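Local coordinates for protein transaminase (Bacillus megaterium, PDB 5G0A) that probably catalyses pyridoxal-5'-phosphate-dependent transfer of amino groups with S selectivity, as a class III omega-transaminase, at residues Arg160-Tyr164 with Gly435-Asn439; Ala132-Arg138 with Gly263-Ile267; Leu52-Phe56 with Asp453-Ala457. All blocks are in the same frame, centred on the assembly; numbering follows the deposited sequence.

Interaction 1 of 3, residues Arg160-Tyr164 with Gly435-Asn439; sequences RLRSY and GVMPN
M437 places its CE methyl among the side chains of L161, S163 and Y164. Two loops of the class III aminotransferase fold meet here: one follows helix 153-157, the other joins strands 431-432 and 440-443. Residues 161-164 form a type I turn, closed by the bond from Y164 N to L161 O of 3.1 Å. The turn brings the three side chains round one methyl group.

The ends of L161 and M437 meet head-on. L161 CD2 lies 3.9 Å from M437 CE, and L161 CD1 lies 4.0 Å from M437 SD. The thioether chain gets there by bending, with chi2 at -65° and chi3 at 105°. The second bend turns CE off the line of the chain toward the tyrosine. S163 OG comes to 3.7 Å from the same CE.

Y164 and M437 lie alongside each other, pointing opposite ways. CE sits at the ring edge, near the ring plane, 3.8 Å from Y164 CE2, so it does not lie over a face. H410 also meets the Y164 ring, in an edge-to-face pair. The third subunit, another copy of this protein, adds V328 against Y164 and E326 against S163.

No hydrogen bond joins the two segments. The contact is mostly apolar and largely buried. The side chain of L161 is about 9 Å from the pyridoxal-5'-phosphate; this is packing near the site, not part of it. V436 stands across the end of Y164, with V436 CB 3.8 Å from Y164 OH.

Interaction 2 of 3, residues Ala132-Arg138 with Gly263-Ile267; sequences ARLYTNR and GVLWI
The methyl groups of A132 and T136 pack on L265 where helix 121-136 lies against the central mixed sheet of the PLP-dependent aminotransferase fold. The segment of helix 132-136 and strand 265-267 run nearly antiparallel, at 167°, with axes 10.4 Å apart. The helix begins at G121 and S122 of the cofactor pocket, just after T120, and the strand ends at D269 of that pocket. This contact joins their far ends.

The apolar part centres on L265 CD1. It meets A132 CB at 3.8 Å and T136 CG2 at 3.7 Å. The threonine and leucine side chains pass side by side, headed in opposite senses. Y135 runs across L265, with its CD2 4.0 Å from L265 CD1. A132 CB also meets I267 CD1 at 3.9 Å. I316 of helix 314-321 packs on both Y135 and L265.

The polar part lies beyond the helix end. N137, with positive phi, closes the helix as the C-prime residue of a Schellman motif. G263 does the same for helix 251-262. The extended side chain of R138 links the two ends. Its NH1 donates to G263 O at 2.8 Å, with an N-H...O angle of 160°. The oxygen lies near the guanidinium plane, at its edge. NH2 adds a weak bond to the same oxygen. NH1 also bonds to V231 O, so the guanidinium ties two backbone carbonyls together.

Within the helix, T136 OG1 stands between its backbone N and carbonyl carbon (chi1 61°), which turns it back to A132 O. That oxygen thus takes two bonds from opposite faces of its plane, from T136 N and from T136 OG1 at 2.8 Å.

Interaction 3 of 3, residues Leu52-Phe56 with Asp453-Ala457; sequences LLDFF and DIDKA
F55 lays its ring flat against A457 where strand 51-54 meets helix 451-468, the last helix. The strand lies in a four-stranded sheet of early and late chain, probably the small domain of fold type I aminotransferases. The short strand and helix segments cross at -100°. From CB, F55 points toward the helix. Its CG is 3.7 Å from A457 CB, and the other five ring carbons are nearly as close. The methyl sits 3.5 Å from the ring centroid, 5° off the normal, a CH-pi contact over the face. Farther out, CE1 nears D453 O. At the tip, CZ reaches I454 CA at 3.8 Å and I454 CG1 at 4.0 Å.

L53 CG lies anti to its backbone N (chi1 174°), which carries both methyls to the helix. CD1 lies in plane at the edge of the F55 ring and 3.8 Å from D453 CG, while CD2 rests on D453 O and K456 CG. With a leucine in place of F55, A457 CB would probably be left without its CH-pi partner and a gap opened beside I454.

No hydrogen bond crosses: dispersion holds strand to helix, and Y43 satisfies the polar ends of D453 and K456.

In the fold
Interactions 1 and 3 are buried, while interaction 2 is only partly so and reaches the surface at a helix end. Interaction 2 belongs to the central sheet. It is the one with a hydrogen bond between its segments; the other two rest on packing. Interaction 3 joins a strand of the smaller four-stranded sheet to the last helix. Strand 431-432 is next to strand 51-54 and leads into 435-439, so interactions 1 and 3 are neighbours: G435 N touches F56 CE1. Interactions 2 and 3 lie on opposite sides of the chain's centre, about 42 Å between centres. Interactions 1 and 2 touch the third subunit, and interaction 1 also the second; interaction 3 meets no other chain.

Interaction 1 of 3, residues Arg160-Tyr164 with Gly435-Asn439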
loop_
_atom_site.group_PDB
_atom_site.type_symbol
_atom_site.label_atom_id
_atom_site.label_comp_id
_atom_site.label_asym_id
_atom_site.label_seq_id
_atom_site.Cartn_x
_atom_site.Cartn_y
_atom_site.Cartn_z
ATOM N N ARG B 160 -14.530 -8.919 -3.232
ATOM C CA ARG B 160 -15.115 -8.342 -2.014
ATOM C C ARG B 160 -16.220 -9.255 -1.470
ATOM O O ARG B 160 -17.273 -8.815 -1.024
ATOM C CB ARG B 160 -15.618 -6.911 -2.271
ATOM C CG ARG B 160 -14.547 -5.911 -2.675
ATOM C CD ARG B 160 -13.398 -5.824 -1.678
ATOM N NE ARG B 160 -13.843 -5.980 -0.298
ATOM C CZ ARG B 160 -13.064 -6.352 0.718
ATOM N NH1 ARG B 160 -11.766 -6.570 0.538
ATOM N NH2 ARG B 160 -13.584 -6.507 1.928
ATOM N N LEU B 161 -15.949 -10.552 -1.523
ATOM C CA LEU B 161 -16.844 -11.547 -0.954
ATOM C C LEU B 161 -16.138 -12.037 0.294
ATOM O O LEU B 161 -15.146 -12.742 0.198
ATOM C CB LEU B 161 -17.074 -12.690 -1.960
ATOM C CG LEU B 161 -18.149 -13.712 -1.573
ATOM C CD1 LEU B 161 -19.505 -13.038 -1.456
ATOM C CD2 LEU B 161 -18.191 -14.836 -2.593
ATOM N N ARG B 162 -16.646 -11.629 1.463
ATOM C CA ARG B 162 -15.939 -11.757 2.747
ATOM C C ARG B 162 -15.480 -13.177 3.072
ATOM O O ARG B 162 -14.406 -13.383 3.649
ATOM C CB ARG B 162 -16.861 -11.270 3.871
ATOM C CG ARG B 162 -16.180 -11.082 5.205
ATOM C CD ARG B 162 -17.173 -10.517 6.202
ATOM N NE ARG B 162 -16.580 -10.391 7.530
ATOM C CZ ARG B 162 -17.278 -10.411 8.662
ATOM N NH1 ARG B 162 -18.603 -10.600 8.631
ATOM N NH2 ARG B 162 -16.648 -10.263 9.829
ATOM N N SER B 163 -16.306 -14.143 2.684
ATOM C CA SER B 163 -16.131 -15.540 3.044
ATOM C C SER B 163 -15.234 -16.315 2.088
ATOM O O SER B 163 -15.038 -17.515 2.259
ATOM C CB SER B 163 -17.506 -16.235 3.108
ATOM O OG SER B 163 -18.262 -16.018 1.917
ATOM N N TYR B 164 -14.680 -15.633 1.091
ATOM C CA TYR B 164 -13.886 -16.314 0.085
ATOM C C TYR B 164 -12.548 -15.636 -0.188
ATOM O O TYR B 164 -12.026 -15.718 -1.297
ATOM C CB TYR B 164 -14.715 -16.498 -1.203
ATOM C CG TYR B 164 -15.643 -17.684 -1.092
ATOM C CD1 TYR B 164 -15.202 -18.964 -1.437
ATOM C CD2 TYR B 164 -16.939 -17.539 -0.605
ATOM C CE1 TYR B 164 -16.038 -20.061 -1.316
ATOM C CE2 TYR B 164 -17.784 -18.636 -0.491
ATOM C CZ TYR B 164 -17.321 -19.887 -0.838
ATOM O OH TYR B 164 -18.135 -20.990 -0.726
ATOM N N GLY B 435 -26.095 -24.339 -2.178
ATOM C CA GLY B 435 -25.549 -23.012 -2.488
ATOM C C GLY B 435 -24.273 -22.676 -1.742
ATOM O O GLY B 435 -23.854 -23.401 -0.834
ATOM N N VAL B 436 -23.661 -21.561 -2.128
ATOM C CA VAL B 436 -22.426 -21.086 -1.488
ATOM C C VAL B 436 -22.705 -20.037 -0.411
ATOM O O VAL B 436 -21.962 -19.917 0.571
ATOM C CB VAL B 436 -21.440 -20.533 -2.533
ATOM C CG1 VAL B 436 -21.042 -21.630 -3.500
ATOM C CG2 VAL B 436 -22.044 -19.388 -3.315
ATOM N N MET B 437 -23.785 -19.287 -0.610
ATOM C CA MET B 437 -24.234 -18.260 0.323
ATOM C C MET B 437 -25.325 -18.874 1.202
ATOM O O MET B 437 -25.981 -19.835 0.793
ATOM C CB MET B 437 -24.764 -17.039 -0.442
ATOM C CG MET B 437 -23.701 -16.276 -1.227
ATOM S SD MET B 437 -22.409 -15.478 -0.243
ATOM C CE MET B 437 -20.993 -16.550 -0.498
ATOM N N PRO B 438 -25.519 -18.331 2.413
ATOM C CA PRO B 438 -26.376 -18.996 3.400
ATOM C C PRO B 438 -27.878 -18.968 3.089
ATOM O O PRO B 438 -28.595 -19.903 3.474
ATOM C CB PRO B 438 -26.072 -18.229 4.695
ATOM C CG PRO B 438 -25.661 -16.871 4.235
ATOM C CD PRO B 438 -24.928 -17.084 2.939
ATOM N N ASN B 439 -28.349 -17.920 2.409
ATOM C CA ASN B 439 -29.781 -17.789 2.078
ATOM C C ASN B 439 -30.115 -17.957 0.606
ATOM O O ASN B 439 -31.220 -17.621 0.181
ATOM C CB ASN B 439 -30.312 -16.407 2.496
ATOM C CG ASN B 439 -29.998 -16.067 3.929
ATOM O OD1 ASN B 439 -30.356 -16.806 4.847
ATOM N ND2 ASN B 439 -29.326 -14.937 4.134
#

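Interaction 2 of 3, residues Ala132-Arg138 with Gly263-Ile267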
loop_
_atom_site.group_PDB
_atom_site.type_symbol
_atom_site.label_atom_id
_atom_site.label_comp_id
_atom_site.label_asym_id
_atom_site.label_seq_id
_atom_site.Cartn_x
_atom_site.Cartn_y
_atom_site.Cartn_z
ATOM N N ALA B 132 -5.255 -3.786 -18.300
ATOM C CA ALA B 132 -6.091 -2.580 -18.154
ATOM C C ALA B 132 -5.234 -1.432 -17.604
ATOM O O ALA B 132 -5.294 -0.309 -18.088
ATOM C CB ALA B 132 -7.301 -2.823 -17.242
ATOM N N ARG B 133 -4.430 -1.736 -16.591
ATOM C CA ARG B 133 -3.560 -0.709 -15.980
ATOM C C ARG B 133 -2.483 -0.220 -16.916
ATOM O O ARG B 133 -2.225 0.992 -16.981
ATOM C CB ARG B 133 -2.973 -1.218 -14.642
ATOM C CG ARG B 133 -4.077 -1.382 -13.606
ATOM C CD ARG B 133 -3.590 -2.186 -12.389
ATOM N NE ARG B 133 -4.406 -1.872 -11.218
ATOM C CZ ARG B 133 -4.766 -2.736 -10.282
ATOM N NH1 ARG B 133 -4.400 -4.020 -10.359
ATOM N NH2 ARG B 133 -5.500 -2.300 -9.255
ATOM N N LEU B 134 -1.864 -1.137 -17.668
ATOM C CA LEU B 134 -0.841 -0.732 -18.628
ATOM C C LEU B 134 -1.447 0.097 -19.773
ATOM O O LEU B 134 -0.865 1.123 -20.159
ATOM C CB LEU B 134 -0.087 -1.919 -19.218
ATOM C CG LEU B 134 0.939 -2.599 -18.288
ATOM C CD1 LEU B 134 1.258 -4.001 -18.798
ATOM C CD2 LEU B 134 2.220 -1.785 -18.035
ATOM N N TYR B 135 -2.582 -0.349 -20.301
ATOM C CA TYR B 135 -3.178 0.377 -21.454
ATOM C C TYR B 135 -3.554 1.807 -21.062
ATOM O O TYR B 135 -3.294 2.784 -21.803
ATOM C CB TYR B 135 -4.416 -0.390 -21.959
ATOM C CG TYR B 135 -5.136 0.350 -23.063
ATOM C CD1 TYR B 135 -4.649 0.326 -24.366
ATOM C CD2 TYR B 135 -6.266 1.110 -22.771
ATOM C CE1 TYR B 135 -5.301 1.037 -25.369
ATOM C CE2 TYR B 135 -6.930 1.816 -23.767
ATOM C CZ TYR B 135 -6.435 1.773 -25.043
ATOM O OH TYR B 135 -7.116 2.499 -26.003
ATOM N N THR B 136 -4.201 1.929 -19.912
ATOM C CA THR B 136 -4.675 3.247 -19.475
ATOM C C THR B 136 -3.560 4.048 -18.820
ATOM O O THR B 136 -3.671 5.273 -18.695
ATOM C CB THR B 136 -5.838 3.145 -18.491
ATOM O OG1 THR B 136 -5.396 2.430 -17.313
ATOM C CG2 THR B 136 -7.121 2.461 -19.140
ATOM N N ASN B 137 -2.493 3.354 -18.400
ATOM C CA ASN B 137 -1.437 3.955 -17.533
ATOM C C ASN B 137 -2.049 4.558 -16.257
ATOM O O ASN B 137 -1.718 5.693 -15.860
ATOM C CB ASN B 137 -0.603 5.004 -18.298
ATOM C CG ASN B 137 0.708 5.360 -17.595
ATOM O OD1 ASN B 137 1.185 6.514 -17.674
ATOM N ND2 ASN B 137 1.318 4.380 -16.942
ATOM N N ARG B 138 -2.954 3.807 -15.631
ATOM C CA ARG B 138 -3.685 4.263 -14.435
ATOM C C ARG B 138 -3.775 3.123 -13.424
ATOM O O ARG B 138 -3.876 1.959 -13.832
ATOM C CB ARG B 138 -5.122 4.675 -14.772
ATOM C CG ARG B 138 -5.245 5.823 -15.770
ATOM C CD ARG B 138 -6.718 6.015 -16.062
ATOM N NE ARG B 138 -6.888 6.877 -17.236
ATOM C CZ ARG B 138 -8.036 6.954 -17.917
ATOM N NH1 ARG B 138 -9.078 6.217 -17.542
ATOM N NH2 ARG B 138 -8.114 7.755 -18.993
ATOM N N GLY B 263 -14.345 7.547 -19.638
ATOM C CA GLY B 263 -13.081 7.207 -20.292
ATOM C C GLY B 263 -12.337 6.127 -19.514
ATOM O O GLY B 263 -11.105 6.163 -19.413
ATOM N N VAL B 264 -13.100 5.160 -19.012
ATOM C CA VAL B 264 -12.587 4.078 -18.139
ATOM C C VAL B 264 -12.927 2.763 -18.844
ATOM O O VAL B 264 -13.958 2.670 -19.532
ATOM C CB VAL B 264 -13.255 4.211 -16.749
ATOM C CG1 VAL B 264 -13.146 2.957 -15.891
ATOM C CG2 VAL B 264 -12.703 5.447 -16.019
ATOM N N LEU B 265 -12.048 1.773 -18.733
ATOM C CA LEU B 265 -12.335 0.462 -19.304
ATOM C C LEU B 265 -13.405 -0.312 -18.520
ATOM O O LEU B 265 -13.596 -0.109 -17.320
ATOM C CB LEU B 265 -11.043 -0.373 -19.414
ATOM C CG LEU B 265 -9.921 0.153 -20.298
ATOM C CD1 LEU B 265 -8.690 -0.757 -20.172
ATOM C CD2 LEU B 265 -10.366 0.301 -21.772
ATOM N N TRP B 266 -14.112 -1.201 -19.228
ATOM C CA TRP B 266 -14.999 -2.160 -18.607
ATOM C C TRP B 266 -14.490 -3.585 -18.839
ATOM O O TRP B 266 -14.385 -4.054 -19.980
ATOM C CB TRP B 266 -16.473 -1.995 -19.104
ATOM C CG TRP B 266 -17.395 -3.072 -18.610
ATOM C CD1 TRP B 266 -17.414 -3.634 -17.354
ATOM C CD2 TRP B 266 -18.446 -3.715 -19.347
ATOM N NE1 TRP B 266 -18.389 -4.600 -17.281
ATOM C CE2 TRP B 266 -19.039 -4.665 -18.484
ATOM C CE3 TRP B 266 -18.951 -3.578 -20.660
ATOM C CZ2 TRP B 266 -20.097 -5.491 -18.887
ATOM C CZ3 TRP B 266 -20.007 -4.403 -21.047
ATOM C CH2 TRP B 266 -20.561 -5.343 -20.171
ATOM N N ILE B 267 -14.103 -4.235 -17.745
ATOM C CA ILE B 267 -13.711 -5.641 -17.772
ATOM C C ILE B 267 -14.917 -6.419 -17.296
ATOM O O ILE B 267 -15.382 -6.231 -16.173
ATOM C CB ILE B 267 -12.543 -5.932 -16.782
ATOM C CG1 ILE B 267 -11.314 -5.062 -17.108
ATOM C CG2 ILE B 267 -12.237 -7.448 -16.801
ATOM C CD1 ILE B 267 -10.221 -5.102 -16.018
#

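Interaction 3 of 3, residues Leu52-Phe56 with Asp453-Ala457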
loop_
_atom_site.group_PDB
_atom_site.type_symbol
_atom_site.label_atom_id
_atom_site.label_comp_id
_atom_site.label_asym_id
_atom_site.label_seq_id
_atom_site.Cartn_x
_atom_site.Cartn_y
_atom_site.Cartn_z
ATOM N N LEU B 52 -23.930 -40.017 -7.743
ATOM C CA LEU B 52 -24.399 -38.748 -7.180
ATOM C C LEU B 52 -24.683 -37.799 -8.333
ATOM O O LEU B 52 -23.806 -37.558 -9.169
ATOM C CB LEU B 52 -23.341 -38.138 -6.244
ATOM C CG LEU B 52 -22.869 -38.988 -5.051
ATOM C CD1 LEU B 52 -21.650 -38.375 -4.374
ATOM C CD2 LEU B 52 -23.996 -39.224 -4.040
ATOM N N LEU B 53 -25.915 -37.298 -8.421
ATOM C CA LEU B 53 -26.254 -36.353 -9.475
ATOM C C LEU B 53 -25.806 -34.958 -9.021
ATOM O O LEU B 53 -26.224 -34.462 -7.973
ATOM C CB LEU B 53 -27.779 -36.372 -9.751
ATOM C CG LEU B 53 -28.301 -35.324 -10.734
ATOM C CD1 LEU B 53 -27.654 -35.435 -12.115
ATOM C CD2 LEU B 53 -29.832 -35.429 -10.833
ATOM N N ASP B 54 -24.919 -34.342 -9.798
ATOM C CA ASP B 54 -24.198 -33.169 -9.308
ATOM C C ASP B 54 -24.809 -31.866 -9.831
ATOM O O ASP B 54 -24.456 -31.413 -10.913
ATOM C CB ASP B 54 -22.721 -33.267 -9.739
ATOM C CG ASP B 54 -21.878 -32.124 -9.193
ATOM O OD1 ASP B 54 -22.327 -31.419 -8.263
ATOM O OD2 ASP B 54 -20.769 -31.937 -9.719
ATOM N N PHE B 55 -25.728 -31.270 -9.068
ATOM C CA PHE B 55 -26.309 -30.002 -9.492
ATOM C C PHE B 55 -25.563 -28.782 -8.927
ATOM O O PHE B 55 -26.144 -27.700 -8.766
ATOM C CB PHE B 55 -27.845 -29.954 -9.291
ATOM C CG PHE B 55 -28.618 -30.295 -10.536
ATOM C CD1 PHE B 55 -28.395 -31.504 -11.198
ATOM C CD2 PHE B 55 -29.555 -29.404 -11.069
ATOM C CE1 PHE B 55 -29.080 -31.826 -12.364
ATOM C CE2 PHE B 55 -30.262 -29.727 -12.229
ATOM C CZ PHE B 55 -30.015 -30.935 -12.882
ATOM N N PHE B 56 -24.273 -28.980 -8.633
ATOM C CA PHE B 56 -23.308 -27.864 -8.574
ATOM C C PHE B 56 -22.457 -27.801 -9.837
ATOM O O PHE B 56 -21.788 -26.776 -10.061
ATOM C CB PHE B 56 -22.367 -27.996 -7.390
ATOM C CG PHE B 56 -23.048 -27.882 -6.062
ATOM C CD1 PHE B 56 -23.306 -26.643 -5.503
ATOM C CD2 PHE B 56 -23.433 -29.029 -5.371
ATOM C CE1 PHE B 56 -23.943 -26.539 -4.278
ATOM C CE2 PHE B 56 -24.062 -28.937 -4.140
ATOM C CZ PHE B 56 -24.322 -27.685 -3.593
ATOM N N ASP B 453 -32.819 -35.874 -15.432
ATOM C CA ASP B 453 -31.970 -35.440 -14.335
ATOM C C ASP B 453 -32.434 -34.107 -13.718
ATOM O O ASP B 453 -32.401 -33.965 -12.509
ATOM C CB ASP B 453 -30.481 -35.430 -14.743
ATOM C CG ASP B 453 -29.886 -36.842 -14.812
ATOM O OD1 ASP B 453 -30.355 -37.749 -14.083
ATOM O OD2 ASP B 453 -28.931 -37.046 -15.571
ATOM N N ILE B 454 -32.883 -33.156 -14.535
ATOM C CA ILE B 454 -33.533 -31.956 -13.978
ATOM C C ILE B 454 -34.718 -32.350 -13.085
ATOM O O ILE B 454 -34.842 -31.878 -11.956
ATOM C CB ILE B 454 -33.976 -30.957 -15.075
ATOM C CG1 ILE B 454 -32.757 -30.331 -15.758
ATOM C CG2 ILE B 454 -34.894 -29.875 -14.488
ATOM C CD1 ILE B 454 -33.087 -29.639 -17.070
ATOM N N ASP B 455 -35.576 -33.245 -13.573
ATOM C CA ASP B 455 -36.712 -33.732 -12.758
ATOM C C ASP B 455 -36.266 -34.359 -11.440
ATOM O O ASP B 455 -36.853 -34.088 -10.396
ATOM C CB ASP B 455 -37.572 -34.741 -13.540
ATOM C CG ASP B 455 -38.354 -34.095 -14.677
ATOM O OD1 ASP B 455 -38.388 -32.851 -14.777
ATOM O OD2 ASP B 455 -38.923 -34.845 -15.488
ATOM N N LYS B 456 -35.220 -35.181 -11.492
ATOM C CA LYS B 456 -34.673 -35.818 -10.292
ATOM C C LYS B 456 -34.125 -34.791 -9.295
ATOM O O LYS B 456 -34.322 -34.912 -8.088
ATOM C CB LYS B 456 -33.605 -36.854 -10.681
ATOM C CG LYS B 456 -32.898 -37.517 -9.504
ATOM C CD LYS B 456 -32.079 -38.719 -9.954
ATOM C CE LYS B 456 -31.040 -39.117 -8.911
ATOM N NZ LYS B 456 -30.142 -40.178 -9.445
ATOM N N ALA B 457 -33.433 -33.776 -9.807
ATOM C CA ALA B 457 -32.872 -32.754 -8.950
ATOM C C ALA B 457 -33.978 -31.917 -8.300
ATOM O O ALA B 457 -33.931 -31.631 -7.099
ATOM C CB ALA B 457 -31.901 -31.876 -9.738
#